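Local coordinates for periplasmic binding protein (Veillonella parvula, PDB 4N01) that probably captures a solute in the periplasm and delivers it to a membrane transporter, at residues 44-49 with 176-181; 71-76 with 127-132; 154-159 with 169-174. All blocks are in the same frame, centred on the assembly; numbering follows the deposited sequence.

Interaction 1: 44-49 with 176-181; sequences VTWSET and GEIFGV
With chi1 at 72°, W46 carries its indole between its own backbone N and carbonyl carbon, while I178 sends CG1 out beside its backbone N and keeps the chain extended to CD1 (chi2 169°); together these torsions bring the isoleucine methyl over the tryptophan ring. The setting is an antiparallel beta hairpin, strands 44-50 and 53-59, whose first strand rests on the last turn of helix 165-178. It illustrates how a hairpin can be joined to a helix end by apolar side chains.

CD1 of I178 lies 4.1 Å from the centroid of the six-membered ring of W46 and 13° off the ring normal, a CH-pi contact over the face. Behind that methyl, I178 CG1 meets two partners: W46 CZ3 at 4.0 Å and V44 CG1 at 3.8 Å. Both neighbouring side chains cross the isoleucine at about a right angle. The other branch of V44 goes to the helix backbone, its CG2 standing 3.7 Å from E177 O.

The indole is positioned from elsewhere as well: its NE1 is hydrogen-bonded to I152 O, W153 meets the ring edge-to-face, and the F57 ring lies against it. The buried N-H is thus satisfied, and these partners probably restrict the rotation of the ring whose face the isoleucine covers.

Just beyond I178 the helix ends in a Schellman motif. G180, with positive phi, is its C-prime residue; its N reaches E177 O at 3.2 Å, and V181 N closes on G176 O at 2.8 Å.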
loop_
_atom_site.group_PDB
_atom_site.type_symbol
_atom_site.label_atom_id
_atom_site.label_comp_id
_atom_site.label_asym_id
_atom_site.label_seq_id
_atom_site.Cartn_x
_atom_site.Cartn_y
_atom_site.Cartn_z
ATOM N N VAL A 44 -24.659 -6.770 2.223
ATOM C CA VAL A 44 -23.229 -6.961 2.285
ATOM C C VAL A 44 -22.846 -6.502 3.684
ATOM O O VAL A 44 -23.156 -5.379 4.082
ATOM C CB VAL A 44 -22.514 -6.135 1.207
ATOM C CG1 VAL A 44 -20.995 -6.251 1.345
ATOM C CG2 VAL A 44 -22.966 -6.603 -0.175
ATOM N N THR A 45 -22.225 -7.387 4.455
ATOM C CA THR A 45 -21.976 -7.104 5.867
ATOM C C THR A 45 -20.501 -7.233 6.223
ATOM O O THR A 45 -19.752 -7.990 5.592
ATOM C CB THR A 45 -22.791 -8.038 6.777
ATOM O OG1 THR A 45 -22.377 -9.395 6.568
ATOM C CG2 THR A 45 -24.289 -7.910 6.482
ATOM N N TRP A 46 -20.080 -6.485 7.237
ATOM C CA TRP A 46 -18.703 -6.565 7.717
ATOM C C TRP A 46 -18.620 -5.952 9.107
ATOM O O TRP A 46 -19.599 -5.382 9.586
ATOM C CB TRP A 46 -17.731 -5.874 6.747
ATOM C CG TRP A 46 -17.800 -4.364 6.728
ATOM C CD1 TRP A 46 -16.983 -3.495 7.408
ATOM C CD2 TRP A 46 -18.709 -3.546 5.977
ATOM N NE1 TRP A 46 -17.335 -2.197 7.133
ATOM C CE2 TRP A 46 -18.393 -2.198 6.250
ATOM C CE3 TRP A 46 -19.767 -3.821 5.091
ATOM C CZ2 TRP A 46 -19.081 -1.129 5.675
ATOM C CZ3 TRP A 46 -20.464 -2.757 4.520
ATOM C CH2 TRP A 46 -20.120 -1.426 4.820
ATOM N N SER A 47 -17.462 -6.084 9.751
ATOM C CA SER A 47 -17.233 -5.516 11.082
ATOM C C SER A 47 -15.909 -4.761 11.131
ATOM O O SER A 47 -14.953 -5.125 10.440
ATOM C CB SER A 47 -17.177 -6.626 12.147
ATOM O OG SER A 47 -18.411 -7.314 12.242
ATOM N N GLU A 48 -15.847 -3.725 11.964
ATOM C CA GLU A 48 -14.574 -3.084 12.296
ATOM C C GLU A 48 -14.491 -2.869 13.807
ATOM O O GLU A 48 -15.515 -2.819 14.489
ATOM C CB GLU A 48 -14.409 -1.739 11.568
ATOM C CG GLU A 48 -14.625 -1.779 10.053
ATOM C CD GLU A 48 -13.564 -2.576 9.314
ATOM O OE1 GLU A 48 -12.498 -2.886 9.901
ATOM O OE2 GLU A 48 -13.790 -2.898 8.123
ATOM N N THR A 49 -13.272 -2.741 14.327
ATOM C CA THR A 49 -13.073 -2.508 15.754
ATOM C C THR A 49 -12.188 -1.290 15.976
ATOM O O THR A 49 -11.091 -1.204 15.421
ATOM C CB THR A 49 -12.453 -3.733 16.443
ATOM O OG1 THR A 49 -13.373 -4.833 16.364
ATOM C CG2 THR A 49 -12.155 -3.430 17.914
ATOM N N GLY A 176 -15.844 -4.030 -4.078
ATOM C CA GLY A 176 -16.734 -4.210 -5.213
ATOM C C GLY A 176 -18.133 -4.620 -4.786
ATOM O O GLY A 176 -19.114 -4.053 -5.265
ATOM N N GLU A 177 -18.237 -5.602 -3.889
ATOM C CA GLU A 177 -19.548 -6.042 -3.417
ATOM C C GLU A 177 -20.298 -4.904 -2.714
ATOM O O GLU A 177 -21.493 -4.711 -2.938
ATOM C CB GLU A 177 -19.403 -7.254 -2.491
ATOM C CG GLU A 177 -18.923 -8.509 -3.218
ATOM C CD GLU A 177 -18.565 -9.654 -2.280
ATOM O OE1 GLU A 177 -18.181 -9.394 -1.113
ATOM O OE2 GLU A 177 -18.650 -10.826 -2.717
ATOM N N ILE A 178 -19.598 -4.155 -1.867
ATOM C CA ILE A 178 -20.223 -3.036 -1.151
ATOM C C ILE A 178 -20.832 -2.031 -2.130
ATOM O O ILE A 178 -21.915 -1.471 -1.890
ATOM C CB ILE A 178 -19.199 -2.307 -0.225
ATOM C CG1 ILE A 178 -18.759 -3.222 0.925
ATOM C CG2 ILE A 178 -19.806 -1.029 0.354
ATOM C CD1 ILE A 178 -17.553 -2.678 1.721
ATOM N N PHE A 179 -20.158 -1.829 -3.258
ATOM C CA PHE A 179 -20.594 -0.808 -4.204
ATOM C C PHE A 179 -21.376 -1.352 -5.390
ATOM O O PHE A 179 -21.618 -0.635 -6.357
ATOM C CB PHE A 179 -19.395 0.044 -4.650
ATOM C CG PHE A 179 -19.015 1.091 -3.640
ATOM C CD1 PHE A 179 -19.557 2.373 -3.722
ATOM C CD2 PHE A 179 -18.176 0.781 -2.575
ATOM C CE1 PHE A 179 -19.237 3.336 -2.774
ATOM C CE2 PHE A 179 -17.855 1.732 -1.622
ATOM C CZ PHE A 179 -18.389 3.016 -1.724
ATOM N N GLY A 180 -21.797 -2.611 -5.301
ATOM C CA GLY A 180 -22.604 -3.211 -6.351
ATOM C C GLY A 180 -21.878 -3.377 -7.677
ATOM O O GLY A 180 -22.517 -3.420 -8.732
ATOM N N VAL A 181 -20.550 -3.477 -7.632
ATOM C CA VAL A 181 -19.760 -3.698 -8.841
ATOM C C VAL A 181 -18.809 -4.890 -8.699
ATOM O O VAL A 181 -17.648 -4.835 -9.121
ATOM C CB VAL A 181 -18.975 -2.426 -9.261
ATOM C CG1 VAL A 181 -19.942 -1.308 -9.637
ATOM C CG2 VAL A 181 -18.041 -1.965 -8.140
#

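Interaction 2: 71-76 with 127-132; sequences QATTEM and FATGWP
The hydroxyl OG1 of T73 is gripped by two polar partners, S68 OG and S70 O, and G130 CA, just past the end of strand 127-129, comes within 3.5 Å of T73 OG1. A chi1 of 52° turns OG1 back into the space between the threonine's own backbone N and carbonyl carbon, where it can bond to the residues just before it in the chain. The methyl CG2 is directed at T129.

There T73 and T129 meet tip to tip: T73 CG2 approaches T129 OG1 to 3.5 Å, and T73 CB lies 3.7 Å from T129 CG2. The two hydroxyls serve different partners, since T129 OG1 is hydrogen-bonded to W153 O. With an alanine in place of T73, S68 OG and S70 O would probably each lose a hydrogen-bond partner, and a gap would be likely to open beside the T129 side chain.

A second link runs through water. One molecule accepts from A72 N at 2.9 Å and from W131 NE1 at 3.2 Å, lying at the edge of the indole and in its plane. It thereby serves an amide of the helix's first turn and probably limits the turning of the ring, while A72 CB stands 3.9 Å from W131 NE1, obliquely to the ring.

On the helix itself Q71 NE2 donates to E75 OE2 at 2.9 Å and 173°, meeting that oxygen from above the carboxylate plane; R319 forms a salt bridge to the same oxygen.

A glycerol, probably from the crystallisation liquor, lies about 4 Å from the W131 side chain and may mark a pocket. The arrangement is characteristic of a parallel alpha/beta domain, in which loops at the C-terminal ends of neighbouring strands, here 66-68 and 127-129, gather around the start of a helix.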
loop_
_atom_site.group_PDB
_atom_site.type_symbol
_atom_site.label_atom_id
_atom_site.label_comp_id
_atom_site.label_asym_id
_atom_site.label_seq_id
_atom_site.Cartn_x
_atom_site.Cartn_y
_atom_site.Cartn_z
ATOM N N GLN A 71 -4.748 7.806 0.350
ATOM C CA GLN A 71 -4.538 7.681 -1.087
ATOM C C GLN A 71 -4.749 6.256 -1.593
ATOM O O GLN A 71 -5.273 6.057 -2.700
ATOM C CB GLN A 71 -3.154 8.179 -1.501
ATOM C CG GLN A 71 -2.935 8.075 -3.005
ATOM C CD GLN A 71 -1.704 8.815 -3.474
ATOM O OE1 GLN A 71 -1.119 9.614 -2.727
ATOM N NE2 GLN A 71 -1.292 8.550 -4.715
ATOM N N ALA A 72 -4.335 5.275 -0.791
ATOM C CA ALA A 72 -4.438 3.876 -1.189
ATOM C C ALA A 72 -5.893 3.458 -1.414
ATOM O O ALA A 72 -6.212 2.846 -2.436
ATOM C CB ALA A 72 -3.761 2.965 -0.174
ATOM N N THR A 73 -6.779 3.803 -0.485
ATOM C CA THR A 73 -8.190 3.486 -0.679
ATOM C C THR A 73 -8.818 4.356 -1.769
ATOM O O THR A 73 -9.754 3.930 -2.444
ATOM C CB THR A 73 -8.998 3.591 0.630
ATOM O OG1 THR A 73 -8.754 4.864 1.233
ATOM C CG2 THR A 73 -8.600 2.471 1.610
ATOM N N THR A 74 -8.313 5.576 -1.956
ATOM C CA THR A 74 -8.765 6.404 -3.082
ATOM C C THR A 74 -8.486 5.710 -4.412
ATOM O O THR A 74 -9.355 5.654 -5.290
ATOM C CB THR A 74 -8.100 7.791 -3.080
ATOM O OG1 THR A 74 -8.627 8.567 -2.000
ATOM C CG2 THR A 74 -8.357 8.532 -4.402
ATOM N N GLU A 75 -7.280 5.163 -4.555
ATOM C CA GLU A 75 -6.929 4.463 -5.786
ATOM C C GLU A 75 -7.746 3.189 -5.971
ATOM O O GLU A 75 -8.191 2.903 -7.083
ATOM C CB GLU A 75 -5.402 4.239 -5.892
ATOM C CG GLU A 75 -4.670 5.591 -5.964
ATOM C CD GLU A 75 -3.162 5.509 -6.185
ATOM O OE1 GLU A 75 -2.566 4.409 -6.056
ATOM O OE2 GLU A 75 -2.560 6.572 -6.495
HETATM N N MSE A 76 -7.982 2.459 -4.881
HETATM C CA MSE A 76 -8.805 1.255 -4.942
HETATM C C MSE A 76 -10.187 1.592 -5.460
HETATM O O MSE A 76 -10.713 0.913 -6.340
HETATM C CB MSE A 76 -8.901 0.590 -3.567
HETATM C CG MSE A 76 -7.578 -0.021 -3.144
HETATM SE SE MSE A 76 -7.649 -0.649 -1.307
HETATM C CE MSE A 76 -8.954 -2.059 -1.538
ATOM N N PHE A 127 -20.331 6.785 3.920
ATOM C CA PHE A 127 -19.355 5.699 3.921
ATOM C C PHE A 127 -17.967 6.318 3.970
ATOM O O PHE A 127 -17.714 7.319 3.295
ATOM C CB PHE A 127 -19.515 4.876 2.639
ATOM C CG PHE A 127 -18.504 3.765 2.473
ATOM C CD1 PHE A 127 -18.797 2.479 2.893
ATOM C CD2 PHE A 127 -17.279 4.004 1.859
ATOM C CE1 PHE A 127 -17.876 1.444 2.721
ATOM C CE2 PHE A 127 -16.350 2.972 1.678
ATOM C CZ PHE A 127 -16.656 1.691 2.110
ATOM N N ALA A 128 -17.070 5.738 4.765
ATOM C CA ALA A 128 -15.702 6.250 4.836
ATOM C C ALA A 128 -14.747 5.082 4.847
ATOM O O ALA A 128 -15.057 4.047 5.433
ATOM C CB ALA A 128 -15.507 7.100 6.078
ATOM N N THR A 129 -13.595 5.243 4.197
ATOM C CA THR A 129 -12.581 4.191 4.183
ATOM C C THR A 129 -11.197 4.827 4.202
ATOM O O THR A 129 -11.054 6.005 3.875
ATOM C CB THR A 129 -12.719 3.289 2.937
ATOM O OG1 THR A 129 -11.752 2.225 2.999
ATOM C CG2 THR A 129 -12.495 4.101 1.664
ATOM N N GLY A 130 -10.182 4.056 4.592
ATOM C CA GLY A 130 -8.829 4.578 4.714
ATOM C C GLY A 130 -7.971 3.687 5.591
ATOM O O GLY A 130 -8.444 2.659 6.077
ATOM N N TRP A 131 -6.708 4.062 5.785
ATOM C CA TRP A 131 -5.871 3.400 6.775
ATOM C C TRP A 131 -6.500 3.611 8.153
ATOM O O TRP A 131 -7.194 4.608 8.368
ATOM C CB TRP A 131 -4.462 3.982 6.735
ATOM C CG TRP A 131 -3.626 3.501 5.583
ATOM C CD1 TRP A 131 -3.492 4.096 4.358
ATOM C CD2 TRP A 131 -2.800 2.326 5.551
ATOM N NE1 TRP A 131 -2.632 3.363 3.568
ATOM C CE2 TRP A 131 -2.192 2.275 4.276
ATOM C CE3 TRP A 131 -2.513 1.316 6.474
ATOM C CZ2 TRP A 131 -1.310 1.252 3.907
ATOM C CZ3 TRP A 131 -1.634 0.302 6.107
ATOM C CH2 TRP A 131 -1.049 0.277 4.832
ATOM N N PRO A 132 -6.300 2.659 9.073
ATOM C CA PRO A 132 -6.849 2.712 10.432
ATOM C C PRO A 132 -6.595 4.026 11.166
ATOM O O PRO A 132 -7.492 4.488 11.872
ATOM C CB PRO A 132 -6.118 1.566 11.140
ATOM C CG PRO A 132 -5.916 0.567 10.066
ATOM C CD PRO A 132 -5.613 1.382 8.820
HETATM O O HOH W 1 -2.266 5.598 1.253
#

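Interaction 3: 154-159 with 169-174; sequences IPESML and FSDMIK
Three hydrogen bonds, all accepted by the carboxylate of D171, tie the helix to the short 3-10 turn at 156-158. E156 N donates a hydrogen bond to D171 OD1 at 2.8 Å, from above the carboxylate plane and well bent at 139°. The second oxygen takes two donors: S157 N meets the syn lone pair of D171 OD2 at 2.8 Å and 152°, and S157 OG reaches D171 OD2 at 2.8 Å, nearly in line with the C-O bond. A chi1 of 57° folds the serine hydroxyl between its own backbone N and carbonyl carbon, close enough to its amide for both to hold one oxygen.

Carbon atoms also pack close against the carboxylate oxygens. P155 CB lies 3.3 Å from D171 OD2, and E156 CB is 3.4 Å from D171 OD1.

As for charge, the bend of the E156 chain at chi2 leaves the two carboxylates apart, E156 OE2 5.8 Å from D171 OD1, so repulsion between them is probably modest. The two backbone N-H groups and the hydroxyl are likely to favour a negative charge on the buried aspartate.

The loop leaving strand 151-153 is thus tied, through its 3-10 turn, to helix 165-178, the helix that follows that strand in the parallel alpha/beta domain.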
loop_
_atom_site.group_PDB
_atom_site.type_symbol
_atom_site.label_atom_id
_atom_site.label_comp_id
_atom_site.label_asym_id
_atom_site.label_seq_id
_atom_site.Cartn_x
_atom_site.Cartn_y
_atom_site.Cartn_z
ATOM N N ILE A 154 -12.485 -0.854 6.305
ATOM C CA ILE A 154 -11.030 -0.797 6.154
ATOM C C ILE A 154 -10.539 -2.086 5.508
ATOM O O ILE A 154 -10.902 -3.176 5.964
ATOM C CB ILE A 154 -10.343 -0.650 7.528
ATOM C CG1 ILE A 154 -10.783 0.663 8.187
ATOM C CG2 ILE A 154 -8.817 -0.697 7.383
ATOM C CD1 ILE A 154 -10.354 0.783 9.629
ATOM N N PRO A 155 -9.740 -1.969 4.433
ATOM C CA PRO A 155 -9.176 -3.175 3.811
ATOM C C PRO A 155 -8.467 -4.049 4.847
ATOM O O PRO A 155 -7.683 -3.548 5.671
ATOM C CB PRO A 155 -8.172 -2.616 2.803
ATOM C CG PRO A 155 -8.766 -1.268 2.400
ATOM C CD PRO A 155 -9.394 -0.740 3.692
ATOM N N GLU A 156 -8.757 -5.344 4.825
ATOM C CA GLU A 156 -8.060 -6.274 5.707
ATOM C C GLU A 156 -6.559 -6.239 5.486
ATOM O O GLU A 156 -5.791 -6.541 6.402
ATOM C CB GLU A 156 -8.581 -7.698 5.513
ATOM C CG GLU A 156 -10.023 -7.894 5.985
ATOM C CD GLU A 156 -10.168 -7.794 7.496
ATOM O OE1 GLU A 156 -9.260 -8.269 8.217
ATOM O OE2 GLU A 156 -11.191 -7.238 7.960
ATOM N N SER A 157 -6.136 -5.875 4.279
ATOM C CA SER A 157 -4.705 -5.892 3.955
ATOM C C SER A 157 -3.959 -4.809 4.735
ATOM O O SER A 157 -2.727 -4.801 4.811
ATOM C CB SER A 157 -4.473 -5.756 2.440
ATOM O OG SER A 157 -5.070 -4.568 1.932
HETATM N N MSE A 158 -4.722 -3.893 5.314
HETATM C CA MSE A 158 -4.161 -2.800 6.093
HETATM C C MSE A 158 -4.304 -3.009 7.598
HETATM O O MSE A 158 -3.956 -2.127 8.377
HETATM C CB MSE A 158 -4.851 -1.487 5.705
HETATM C CG MSE A 158 -4.704 -1.127 4.240
HETATM SE SE MSE A 158 -5.723 0.491 3.870
HETATM C CE MSE A 158 -5.311 0.481 1.988
ATOM N N LEU A 159 -4.796 -4.178 8.005
ATOM C CA LEU A 159 -5.140 -4.414 9.412
ATOM C C LEU A 159 -4.164 -5.268 10.214
ATOM O O LEU A 159 -4.209 -5.265 11.449
ATOM C CB LEU A 159 -6.538 -5.033 9.532
ATOM C CG LEU A 159 -7.673 -4.055 9.254
ATOM C CD1 LEU A 159 -9.030 -4.724 9.466
ATOM C CD2 LEU A 159 -7.523 -2.854 10.168
ATOM N N PHE A 169 -6.501 -8.778 -2.915
ATOM C CA PHE A 169 -7.477 -9.202 -3.926
ATOM C C PHE A 169 -8.861 -9.336 -3.293
ATOM O O PHE A 169 -9.846 -8.861 -3.850
ATOM C CB PHE A 169 -7.076 -10.539 -4.561
ATOM C CG PHE A 169 -5.911 -10.449 -5.516
ATOM C CD1 PHE A 169 -5.477 -9.223 -6.009
ATOM C CD2 PHE A 169 -5.256 -11.606 -5.931
ATOM C CE1 PHE A 169 -4.412 -9.152 -6.902
ATOM C CE2 PHE A 169 -4.193 -11.546 -6.821
ATOM C CZ PHE A 169 -3.769 -10.315 -7.312
ATOM N N SER A 170 -8.916 -9.978 -2.129
ATOM C CA SER A 170 -10.180 -10.170 -1.428
ATOM C C SER A 170 -10.801 -8.834 -1.039
ATOM O O SER A 170 -12.007 -8.664 -1.139
ATOM C CB SER A 170 -10.007 -11.062 -0.196
ATOM O OG SER A 170 -9.628 -12.376 -0.576
ATOM N N ASP A 171 -9.967 -7.889 -0.604
ATOM C CA ASP A 171 -10.430 -6.540 -0.245
ATOM C C ASP A 171 -11.052 -5.837 -1.443
ATOM O O ASP A 171 -12.080 -5.157 -1.315
ATOM C CB ASP A 171 -9.284 -5.666 0.269
ATOM C CG ASP A 171 -8.803 -6.063 1.656
ATOM O OD1 ASP A 171 -9.585 -6.657 2.446
ATOM O OD2 ASP A 171 -7.627 -5.757 1.960
HETATM N N MSE A 172 -10.426 -5.977 -2.609
HETATM C CA MSE A 172 -10.977 -5.367 -3.816
HETATM C C MSE A 172 -12.336 -5.972 -4.146
HETATM O O MSE A 172 -13.258 -5.263 -4.540
HETATM C CB MSE A 172 -10.017 -5.514 -4.997
HETATM C CG MSE A 172 -8.843 -4.526 -4.941
HETATM SE SE MSE A 172 -9.449 -2.687 -5.291
HETATM C CE MSE A 172 -9.350 -2.708 -7.226
ATOM N N ILE A 173 -12.456 -7.288 -3.976
ATOM C CA ILE A 173 -13.728 -7.961 -4.222
ATOM C C ILE A 173 -14.805 -7.468 -3.257
ATOM O O ILE A 173 -15.936 -7.170 -3.665
ATOM C CB ILE A 173 -13.595 -9.489 -4.098
ATOM C CG1 ILE A 173 -12.575 -10.011 -5.115
ATOM C CG2 ILE A 173 -14.940 -10.164 -4.319
ATOM C CD1 ILE A 173 -13.036 -9.887 -6.555
ATOM N N LYS A 174 -14.444 -7.374 -1.979
ATOM C CA LYS A 174 -15.364 -6.894 -0.945
ATOM C C LYS A 174 -15.806 -5.458 -1.214
ATOM O O LYS A 174 -16.990 -5.119 -1.088
ATOM C CB LYS A 174 -14.687 -6.965 0.431
ATOM C CG LYS A 174 -15.627 -6.701 1.601
ATOM C CD LYS A 174 -16.672 -7.812 1.752
ATOM C CE LYS A 174 -17.430 -7.646 3.057
ATOM N NZ LYS A 174 -18.418 -8.733 3.258
#

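In the fold
The three contacts lie on one side of the chain's centre, yet differ in chemistry. Interactions 2 and 3 are buried and closer to the middle of the chain: interaction 2 combines threonine packing with one bridging water, whereas interaction 3 rests on direct hydrogen bonds to a carboxylate. Interaction 1, partly buried and about 20 Å from the chain centre to its own, is apolar across the contact. Helix 165-178 is shared by interactions 1 and 3, and K174 NZ joins them by bonding to T45 O. F127 links interactions 1 and 2 by packing on W46, I178 and F179. Between interactions 2 and 3, selenomethionine M158 lies against A72 and W131, so the three contacts form a continuous set.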